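Local coordinates for protein transcription factor cep-1 (Caenorhabditis elegans, PDB 1T4W) that activates transcription as a p53-like factor through its zinc-binding DNA-binding domain, regulating germline apoptosis in response to DNA damage and ensuring proper meiotic chromosome segregation, at residues E5-K10 and M19-S24; L31-K34 and L38-I41; Y73-P78 and H169-Q174; K142-D147 and K151-A156. All coordinates share one frame; numbering follows the deposited sequence.

Contact 1: E5-K10 and M19-S24; sequences EIDVLK and MAFAIS
Asp7 meets Phe21 at the far end of the ring, with OD1 4.1 Å from CZ and the carboxylate plane turned 53° from that of the phenyl. The same OD1 is held by a salt bridge to Lys29, which probably offsets the carboxylate charge beside the ring. Val8 makes the closest apolar contact: its CG2 lies 3.6 Å from Phe21 CB, while CG1 comes equally near to Phe21 CD2, both methyls lying on the same side of the ring plane, near its root. No backbone hydrogen bonds join the two strands here. Strand 3-8 edges one sheet of the p53-type beta-sandwich and strand 19-23 edges the other, and Phe21 bridges them where the sheets come together. Its CG stands anti to the backbone N (chi1 178°), which sends the ring across to Val8. Replacing Phe21 by an alanine would probably leave the Val8 methyls without their ring partner and open a gap between these edge strands. Lys10, at the start of helix 10-13, bends from chi2 onward and crosses the Phe21 side chain at about a right angle, bringing NZ to 4.0 Å from Phe21 CB. A water accepts from Lys10 NZ at 2.9 Å and from Phe21 N at the same distance.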
# COMPACT_ATOMS: atom_id res chain seq x y z
N GLU A 5 -2.67 0.42 -11.82
CA GLU A 5 -3.67 0.54 -10.79
C GLU A 5 -3.36 -0.42 -9.67
O GLU A 5 -2.80 -1.49 -9.92
CB GLU A 5 -5.06 0.15 -11.31
CG GLU A 5 -5.65 1.07 -12.37
CD GLU A 5 -6.03 2.42 -11.81
OE1 GLU A 5 -6.58 2.48 -10.69
OE2 GLU A 5 -5.79 3.43 -12.50
N ILE A 6 -3.69 -0.03 -8.44
CA ILE A 6 -3.51 -0.93 -7.32
C ILE A 6 -4.92 -1.08 -6.72
O ILE A 6 -5.66 -0.12 -6.61
CB ILE A 6 -2.49 -0.40 -6.29
CG1 ILE A 6 -2.45 -1.37 -5.10
CG2 ILE A 6 -2.81 1.05 -5.87
CD1 ILE A 6 -1.30 -1.17 -4.13
N ASP A 7 -5.31 -2.31 -6.39
CA ASP A 7 -6.63 -2.55 -5.82
C ASP A 7 -6.58 -3.74 -4.89
O ASP A 7 -5.63 -4.51 -4.91
CB ASP A 7 -7.65 -2.87 -6.92
CG ASP A 7 -7.96 -1.70 -7.80
OD1 ASP A 7 -8.76 -0.83 -7.38
OD2 ASP A 7 -7.39 -1.65 -8.92
N VAL A 8 -7.61 -3.92 -4.06
CA VAL A 8 -7.62 -5.12 -3.23
C VAL A 8 -8.39 -6.13 -4.08
O VAL A 8 -9.08 -5.75 -5.01
CB VAL A 8 -8.36 -4.90 -1.89
CG1 VAL A 8 -7.67 -3.80 -1.06
CG2 VAL A 8 -9.83 -4.57 -2.16
N LEU A 9 -8.25 -7.42 -3.79
CA LEU A 9 -9.00 -8.43 -4.53
C LEU A 9 -10.42 -8.38 -3.99
O LEU A 9 -10.73 -8.99 -2.97
CB LEU A 9 -8.39 -9.81 -4.28
CG LEU A 9 -8.97 -11.00 -5.04
CD1 LEU A 9 -8.99 -10.72 -6.54
CD2 LEU A 9 -8.14 -12.24 -4.73
N LYS A 10 -11.29 -7.63 -4.67
CA LYS A 10 -12.66 -7.42 -4.26
C LYS A 10 -13.47 -8.62 -3.84
O LYS A 10 -14.19 -8.57 -2.85
CB LYS A 10 -13.40 -6.64 -5.35
CG LYS A 10 -12.91 -5.20 -5.48
CD LYS A 10 -12.83 -4.53 -4.10
CE LYS A 10 -14.18 -4.57 -3.36
NZ LYS A 10 -14.07 -4.78 -1.88
N MET A 19 -11.61 -6.32 6.90
CA MET A 19 -11.14 -5.27 5.98
C MET A 19 -12.26 -4.85 5.06
O MET A 19 -13.21 -5.59 4.86
CB MET A 19 -9.97 -5.79 5.16
CG MET A 19 -10.27 -7.12 4.48
SD MET A 19 -8.78 -7.93 3.85
CE MET A 19 -8.01 -8.46 5.42
N ALA A 20 -12.10 -3.67 4.47
CA ALA A 20 -13.10 -3.10 3.58
C ALA A 20 -12.40 -2.08 2.69
O ALA A 20 -11.45 -1.41 3.11
CB ALA A 20 -14.19 -2.43 4.40
N PHE A 21 -12.91 -1.93 1.48
CA PHE A 21 -12.34 -1.03 0.49
C PHE A 21 -13.43 -0.17 -0.10
O PHE A 21 -14.57 -0.62 -0.23
CB PHE A 21 -11.65 -1.85 -0.60
CG PHE A 21 -11.07 -1.04 -1.72
CD1 PHE A 21 -11.90 -0.40 -2.65
CD2 PHE A 21 -9.69 -0.87 -1.83
CE1 PHE A 21 -11.36 0.38 -3.67
CE2 PHE A 21 -9.14 -0.08 -2.84
CZ PHE A 21 -9.98 0.54 -3.76
N ALA A 22 -13.10 1.06 -0.45
CA ALA A 22 -14.09 1.93 -1.07
C ALA A 22 -13.38 2.99 -1.89
O ALA A 22 -12.16 3.18 -1.79
CB ALA A 22 -14.99 2.60 -0.01
N ILE A 23 -14.17 3.69 -2.70
CA ILE A 23 -13.67 4.75 -3.56
C ILE A 23 -14.40 5.97 -3.09
O ILE A 23 -15.55 5.86 -2.66
CB ILE A 23 -14.05 4.53 -5.02
CG1 ILE A 23 -13.54 3.17 -5.52
CG2 ILE A 23 -13.48 5.65 -5.86
CD1 ILE A 23 -12.05 3.06 -5.62
N SER A 24 -13.75 7.13 -3.16
CA SER A 24 -14.40 8.36 -2.74
C SER A 24 -15.16 8.90 -3.94
O SER A 24 -15.07 8.34 -5.04
CB SER A 24 -13.37 9.39 -2.28
OG SER A 24 -12.60 9.87 -3.37
O HOH W 1 -14.94 -3.82 0.75

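Contact 2: L31-K34 and L38-I41; sequences LWTK and LVPI
Val39 packs against Leu31 and Thr33 in the buried core of the p53-type beta-sandwich, where strand 29-33 of one sheet faces strand 39-46 of the other. No hydrogen bond joins the two segments. The two methyls of Val39 divide the work: CG1 lies 4.2 Å from Leu31 CD1, with the side chains sliding past each other in opposite directions, whereas CG2 meets Thr33 tip to tip, 3.5 Å from OG1. With chi1 of Thr33 at 173°, OG1 lies anti to the backbone N and comes nearer to Val39 CG2 than the Thr33 methyl, CG2, does. With a valine in place of Thr33, the Lys34 carbonyl is likely to lose its hydroxyl donor. Farther out, Val8 touches both Leu31 and Val39, and Met19 lies against both Thr33 and Val39, closing the cluster from strands 3-8 and 19-23. Within its own sheet Val39 also touches Ile135 of the neighbouring strand 130-137. Backbone hydrogen bonds to Gln174 and Arg176 fix Leu31 within its sheet. The buried hydroxyl is satisfied locally, apart from a weak bond with Asp18 O: Thr33 OG1 donates to Lys34 O at 2.9 Å, tilted only 16° from the carbonyl plane.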
# COMPACT_ATOMS: atom_id res chain seq x y z
N LEU A 31 -8.72 2.10 2.05
CA LEU A 31 -8.71 0.78 2.65
C LEU A 31 -8.74 0.87 4.18
O LEU A 31 -8.07 1.71 4.78
CB LEU A 31 -7.43 0.01 2.25
CG LEU A 31 -7.15 -1.27 3.06
CD1 LEU A 31 -8.10 -2.38 2.63
CD2 LEU A 31 -5.69 -1.71 2.85
N TRP A 32 -9.56 0.03 4.81
CA TRP A 32 -9.60 -0.05 6.27
C TRP A 32 -9.37 -1.52 6.52
O TRP A 32 -9.99 -2.35 5.85
CB TRP A 32 -10.97 0.35 6.84
CG TRP A 32 -11.39 1.78 6.56
CD1 TRP A 32 -11.26 2.86 7.38
CD2 TRP A 32 -12.02 2.25 5.37
NE1 TRP A 32 -11.77 3.99 6.78
CE2 TRP A 32 -12.24 3.64 5.54
CE3 TRP A 32 -12.40 1.64 4.17
CZ2 TRP A 32 -12.84 4.43 4.55
CZ3 TRP A 32 -13.00 2.42 3.18
CH2 TRP A 32 -13.21 3.80 3.38
N THR A 33 -8.49 -1.86 7.45
CA THR A 33 -8.22 -3.27 7.77
C THR A 33 -7.74 -3.38 9.21
O THR A 33 -7.27 -2.40 9.78
CB THR A 33 -7.10 -3.85 6.84
OG1 THR A 33 -6.74 -5.17 7.24
CG2 THR A 33 -5.87 -2.95 6.89
N LYS A 34 -7.88 -4.56 9.80
CA LYS A 34 -7.38 -4.78 11.15
C LYS A 34 -5.91 -5.13 10.98
O LYS A 34 -5.51 -5.53 9.89
CB LYS A 34 -8.06 -6.00 11.80
CG LYS A 34 -9.55 -5.91 12.01
CD LYS A 34 -9.95 -7.18 12.70
CE LYS A 34 -11.44 -7.30 12.85
NZ LYS A 34 -11.73 -8.51 13.67
N LEU A 38 -4.30 -10.63 6.49
CA LEU A 38 -3.81 -10.67 5.11
C LEU A 38 -4.74 -9.93 4.17
O LEU A 38 -5.89 -10.32 3.98
CB LEU A 38 -3.66 -12.12 4.64
CG LEU A 38 -2.61 -12.90 5.44
CD1 LEU A 38 -2.72 -14.39 5.13
CD2 LEU A 38 -1.23 -12.37 5.13
N VAL A 39 -4.25 -8.83 3.61
CA VAL A 39 -5.05 -8.05 2.68
C VAL A 39 -4.58 -8.44 1.27
O VAL A 39 -3.42 -8.25 0.92
CB VAL A 39 -4.87 -6.54 2.86
CG1 VAL A 39 -5.78 -5.80 1.89
CG2 VAL A 39 -5.17 -6.13 4.30
N PRO A 40 -5.49 -8.99 0.45
CA PRO A 40 -5.19 -9.42 -0.92
C PRO A 40 -5.11 -8.24 -1.90
O PRO A 40 -6.11 -7.59 -2.19
CB PRO A 40 -6.33 -10.38 -1.24
CG PRO A 40 -7.50 -9.78 -0.48
CD PRO A 40 -6.88 -9.33 0.84
N ILE A 41 -3.91 -7.96 -2.37
CA ILE A 41 -3.67 -6.85 -3.30
C ILE A 41 -3.41 -7.36 -4.72
O ILE A 41 -2.82 -8.43 -4.93
CB ILE A 41 -2.41 -6.01 -2.91
CG1 ILE A 41 -2.55 -5.45 -1.48
CG2 ILE A 41 -2.16 -4.89 -3.97
CD1 ILE A 41 -3.70 -4.44 -1.30

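Contact 3: Y73-P78 and H169-Q174; sequences YAIRNP and HAYIKQ
His169 lies beneath the end of Arg76, whose NH2 sits 3.2 Å above the imidazole plane and directly over the ring centre. The guanidinium does not lie flat on the ring: the two planes are 69° apart, so one amino group rather than the whole flat group covers the face. Both ends of the pair are fixed by acids from outside. Arg76 forms salt bridges through NE to Glu166 and through NH1 to Glu72, and His169 NE2 is hydrogen-bonded to the other oxygen of that same Glu72, which is thus bonded to both members of the pair. Ile75 reaches the imidazole too, its CD1 3.8 Å from His169 CD2. Two residues on, Tyr171 receives the same methyl at longer range, with Ile75 CD1 4.3 Å from its CD2. That one methyl also lies 3.9 Å above the guanidinium plane of Arg76, offset toward the rim, and so fills the corner between three flat groups. The chi1 of Ile75, 64°, places CG1 between the backbone N and carbonyl carbon and directs CD1 toward the strand. The first segment bends in a type I turn, Asn77 N bonding to Ala74 O at 3.1 Å. This turn, which begins at Ala74 of helix 71-74, rests on one face of the larger sheet of the p53-type sandwich: Ile75 also touches Val63 of strand 57-65 and Ala156 and Phe158 of strand 152-160.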
# COMPACT_ATOMS: atom_id res chain seq x y z
N TYR A 73 4.98 13.92 -3.32
CA TYR A 73 6.28 14.07 -2.70
C TYR A 73 6.54 12.95 -1.69
O TYR A 73 7.58 12.28 -1.72
CB TYR A 73 6.40 15.44 -2.00
CG TYR A 73 7.78 15.72 -1.49
CD1 TYR A 73 8.16 15.38 -0.19
CD2 TYR A 73 8.75 16.29 -2.33
CE1 TYR A 73 9.48 15.59 0.26
CE2 TYR A 73 10.06 16.50 -1.89
CZ TYR A 73 10.41 16.15 -0.60
OH TYR A 73 11.71 16.33 -0.18
N ALA A 74 5.59 12.74 -0.79
CA ALA A 74 5.77 11.75 0.27
C ALA A 74 6.12 10.34 -0.20
O ALA A 74 7.01 9.69 0.36
CB ALA A 74 4.51 11.69 1.15
N ILE A 75 5.44 9.86 -1.24
CA ILE A 75 5.70 8.50 -1.68
C ILE A 75 7.08 8.27 -2.25
O ILE A 75 7.51 7.12 -2.36
CB ILE A 75 4.63 8.03 -2.69
CG1 ILE A 75 4.69 8.89 -3.95
CG2 ILE A 75 3.24 8.06 -2.00
CD1 ILE A 75 3.67 8.48 -5.01
N ARG A 76 7.78 9.35 -2.61
CA ARG A 76 9.12 9.20 -3.15
C ARG A 76 10.20 9.73 -2.17
O ARG A 76 11.38 9.73 -2.48
CB ARG A 76 9.21 9.90 -4.51
CG ARG A 76 8.31 9.27 -5.61
CD ARG A 76 8.42 10.03 -6.94
NE ARG A 76 7.45 9.50 -7.91
CZ ARG A 76 6.21 9.96 -8.05
NH1 ARG A 76 5.80 10.97 -7.30
NH2 ARG A 76 5.36 9.38 -8.89
N ASN A 77 9.77 10.17 -1.00
CA ASN A 77 10.67 10.69 0.04
C ASN A 77 11.14 9.51 0.89
O ASN A 77 10.33 8.86 1.56
CB ASN A 77 9.89 11.69 0.90
CG ASN A 77 10.66 12.15 2.13
OD1 ASN A 77 11.83 11.87 2.27
ND2 ASN A 77 9.98 12.86 3.02
N PRO A 78 12.45 9.22 0.91
CA PRO A 78 12.91 8.09 1.71
C PRO A 78 12.69 8.21 3.22
O PRO A 78 12.82 7.22 3.94
CB PRO A 78 14.38 7.96 1.34
CG PRO A 78 14.78 9.36 1.02
CD PRO A 78 13.59 9.90 0.25
N HIS A 169 3.34 4.56 -11.47
CA HIS A 169 3.11 4.49 -10.03
C HIS A 169 1.63 4.45 -9.77
O HIS A 169 0.84 4.76 -10.66
CB HIS A 169 3.76 5.67 -9.27
CG HIS A 169 3.06 6.99 -9.44
ND1 HIS A 169 3.04 7.68 -10.63
CD2 HIS A 169 2.40 7.78 -8.55
CE1 HIS A 169 2.40 8.83 -10.47
NE2 HIS A 169 2.00 8.91 -9.22
N ALA A 170 1.25 4.05 -8.56
CA ALA A 170 -0.16 3.99 -8.17
C ALA A 170 -0.18 3.89 -6.66
O ALA A 170 0.80 3.50 -6.04
CB ALA A 170 -0.85 2.76 -8.78
N TYR A 171 -1.30 4.26 -6.05
CA TYR A 171 -1.39 4.15 -4.61
C TYR A 171 -2.82 4.08 -4.13
O TYR A 171 -3.76 4.38 -4.87
CB TYR A 171 -0.67 5.35 -3.94
CG TYR A 171 -1.15 6.71 -4.41
CD1 TYR A 171 -2.35 7.25 -3.93
CD2 TYR A 171 -0.44 7.44 -5.36
CE1 TYR A 171 -2.83 8.45 -4.39
CE2 TYR A 171 -0.91 8.67 -5.83
CZ TYR A 171 -2.12 9.16 -5.34
OH TYR A 171 -2.62 10.34 -5.79
N ILE A 172 -2.95 3.62 -2.88
CA ILE A 172 -4.22 3.61 -2.18
C ILE A 172 -4.06 4.88 -1.35
O ILE A 172 -3.22 4.97 -0.45
CB ILE A 172 -4.37 2.41 -1.29
CG1 ILE A 172 -4.51 1.15 -2.17
CG2 ILE A 172 -5.63 2.58 -0.38
CD1 ILE A 172 -4.54 -0.14 -1.41
N LYS A 173 -4.86 5.88 -1.70
CA LYS A 173 -4.80 7.20 -1.09
C LYS A 173 -4.83 7.22 0.42
O LYS A 173 -4.10 7.97 1.07
CB LYS A 173 -5.93 8.05 -1.70
CG LYS A 173 -5.87 9.53 -1.39
CD LYS A 173 -6.85 9.86 -0.32
CE LYS A 173 -6.98 11.37 -0.08
NZ LYS A 173 -8.01 11.62 0.97
N GLN A 174 -5.70 6.41 1.01
CA GLN A 174 -5.73 6.35 2.46
C GLN A 174 -5.94 4.94 2.96
O GLN A 174 -6.87 4.25 2.53
CB GLN A 174 -6.83 7.26 3.06
CG GLN A 174 -7.03 7.01 4.57
CD GLN A 174 -8.21 7.78 5.13
OE1 GLN A 174 -8.15 9.00 5.18
NE2 GLN A 174 -9.29 7.09 5.53

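Contact 4: K142-D147 and K151-A156; sequences KCLDLD and KTMCLA. With ZN (zinc ion), chain B.
The zinc site of the p53-family DNA-binding domain lies at one end of this contact: Cys143 SG binds zinc at 2.4 Å, and Cys85, His88 and Cys139 complete the three-cysteine, one-histidine set. As in p53, the metal joins loop regions far apart in sequence, here fixing the chain just before it runs through helix 146-149 into strand 152-160 of the larger sheet. With SG anti to its own carbonyl carbon (chi1 -59°), Cys143 turns its sulfur to the metal, while the next residue, Leu144, turns its side chain toward the strand. Leu144 and Met153 are modelled tip to tip, the branch methyl CD1 of the leucine against CE of the methionine, but the closeness of these two carbons is doubtful. Met153 runs extended beyond CG, which carries CE out from the strand toward the leucine. It also packs on Phe62, Val82 and Ile177. Nearer the solvent, Lys151, extended beyond CG, runs its methylenes past the carbonyl of the poorly ordered Asp147. There the unlike charges stay apart, and the nearest approach is Lys151 CG to Asp147 O, 3.4 Å.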
# COMPACT_ATOMS: atom_id res chain seq x y z
N LYS A 142 -3.91 3.05 16.40
CA LYS A 142 -4.01 3.23 17.84
C LYS A 142 -2.64 3.41 18.51
O LYS A 142 -2.52 4.11 19.51
CB LYS A 142 -4.75 2.04 18.44
CG LYS A 142 -5.21 2.23 19.86
CD LYS A 142 -5.98 1.01 20.36
CE LYS A 142 -6.50 1.23 21.78
NZ LYS A 142 -7.23 0.04 22.31
N CYS A 143 -1.61 2.78 17.95
CA CYS A 143 -0.24 2.85 18.49
C CYS A 143 0.48 4.18 18.31
O CYS A 143 1.41 4.49 19.07
CB CYS A 143 0.64 1.78 17.84
SG CYS A 143 0.04 0.15 18.09
N LEU A 144 0.09 4.95 17.31
CA LEU A 144 0.78 6.20 17.00
C LEU A 144 0.53 7.43 17.87
O LEU A 144 -0.46 7.51 18.59
CB LEU A 144 0.51 6.57 15.54
CG LEU A 144 0.64 5.44 14.50
CD1 LEU A 144 0.79 6.09 13.14
CD2 LEU A 144 1.85 4.54 14.78
N ASP A 145 1.47 8.37 17.80
CA ASP A 145 1.39 9.63 18.54
C ASP A 145 0.34 10.50 17.86
O ASP A 145 0.27 10.52 16.63
CB ASP A 145 2.73 10.35 18.52
CG ASP A 145 3.89 9.41 18.26
OD1 ASP A 145 3.97 8.36 18.94
OD2 ASP A 145 4.71 9.72 17.37
N LEU A 146 -0.44 11.23 18.64
CA LEU A 146 -1.49 12.08 18.09
C LEU A 146 -1.13 12.76 16.77
O LEU A 146 -1.90 12.71 15.81
CB LEU A 146 -1.90 13.15 19.11
CG LEU A 146 -3.05 14.08 18.68
CD1 LEU A 146 -4.25 13.25 18.23
CD2 LEU A 146 -3.44 15.01 19.84
N ASP A 147 0.05 13.38 16.71
CA ASP A 147 0.46 14.06 15.49
C ASP A 147 0.60 13.11 14.29
O ASP A 147 0.28 13.48 13.17
CB ASP A 147 1.77 14.84 15.71
CG ASP A 147 2.90 13.96 16.22
OD1 ASP A 147 3.32 13.04 15.48
OD2 ASP A 147 3.37 14.20 17.36
N LYS A 151 -1.80 12.21 10.47
CA LYS A 151 -1.27 12.11 9.13
C LYS A 151 -2.02 10.98 8.42
O LYS A 151 -2.70 10.18 9.06
CB LYS A 151 0.23 11.82 9.18
CG LYS A 151 1.02 12.92 9.89
CD LYS A 151 2.51 12.65 9.91
CE LYS A 151 3.24 13.73 10.67
NZ LYS A 151 4.70 13.41 10.82
N THR A 152 -1.94 10.95 7.11
CA THR A 152 -2.62 9.92 6.34
C THR A 152 -1.59 8.86 5.92
O THR A 152 -0.51 9.20 5.44
CB THR A 152 -3.25 10.55 5.10
OG1 THR A 152 -4.11 11.61 5.52
CG2 THR A 152 -4.07 9.52 4.31
N MET A 153 -1.92 7.59 6.12
CA MET A 153 -1.01 6.51 5.71
C MET A 153 -1.38 6.16 4.28
O MET A 153 -2.56 6.15 3.94
CB MET A 153 -1.17 5.29 6.61
CG MET A 153 -0.83 5.58 8.04
SD MET A 153 -0.92 4.08 9.02
CE MET A 153 -0.46 4.70 10.62
N CYS A 154 -0.38 5.86 3.46
CA CYS A 154 -0.55 5.60 2.04
C CYS A 154 0.25 4.39 1.51
O CYS A 154 1.45 4.28 1.78
CB CYS A 154 -0.11 6.86 1.28
SG CYS A 154 -0.21 6.73 -0.52
N LEU A 155 -0.42 3.49 0.80
CA LEU A 155 0.26 2.30 0.23
C LEU A 155 0.54 2.67 -1.22
O LEU A 155 -0.40 2.84 -2.02
CB LEU A 155 -0.66 1.06 0.27
CG LEU A 155 -0.04 -0.21 -0.34
CD1 LEU A 155 1.23 -0.55 0.45
CD2 LEU A 155 -1.02 -1.39 -0.30
N ALA A 156 1.82 2.78 -1.56
CA ALA A 156 2.24 3.17 -2.92
C ALA A 156 3.12 2.13 -3.59
O ALA A 156 3.96 1.50 -2.93
CB ALA A 156 3.00 4.53 -2.86
ZN ZN B . 2.07 -0.79 17.24

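All four contacts belong to one beta-sandwich DNA-binding domain. Contacts 1 and 2 are neighbours, their centres about 9 Å apart, and both cross from the smaller sheet to the larger. Backbone pairing links them on each sheet: Leu9 N probably bonds to Pro40 O at 2.7 Å, and Ala20 N to Trp32 O at 2.8 Å. Contacts 3 and 4, with centres about 13 Å apart, lie on adjacent strands of the larger sheet, contact 3 on 166-177 and contact 4 on 152-160, where Ile172 N reaches Leu155 O at 2.8 Å. Inside the sandwich, Ile6 CD1 touches Leu155 CD2 at 3.8 Å, tying contact 1 to contact 4. Only contact 4 holds a zinc ligand; the Thr33 side chain of contact 2 is about 13 Å from the metal.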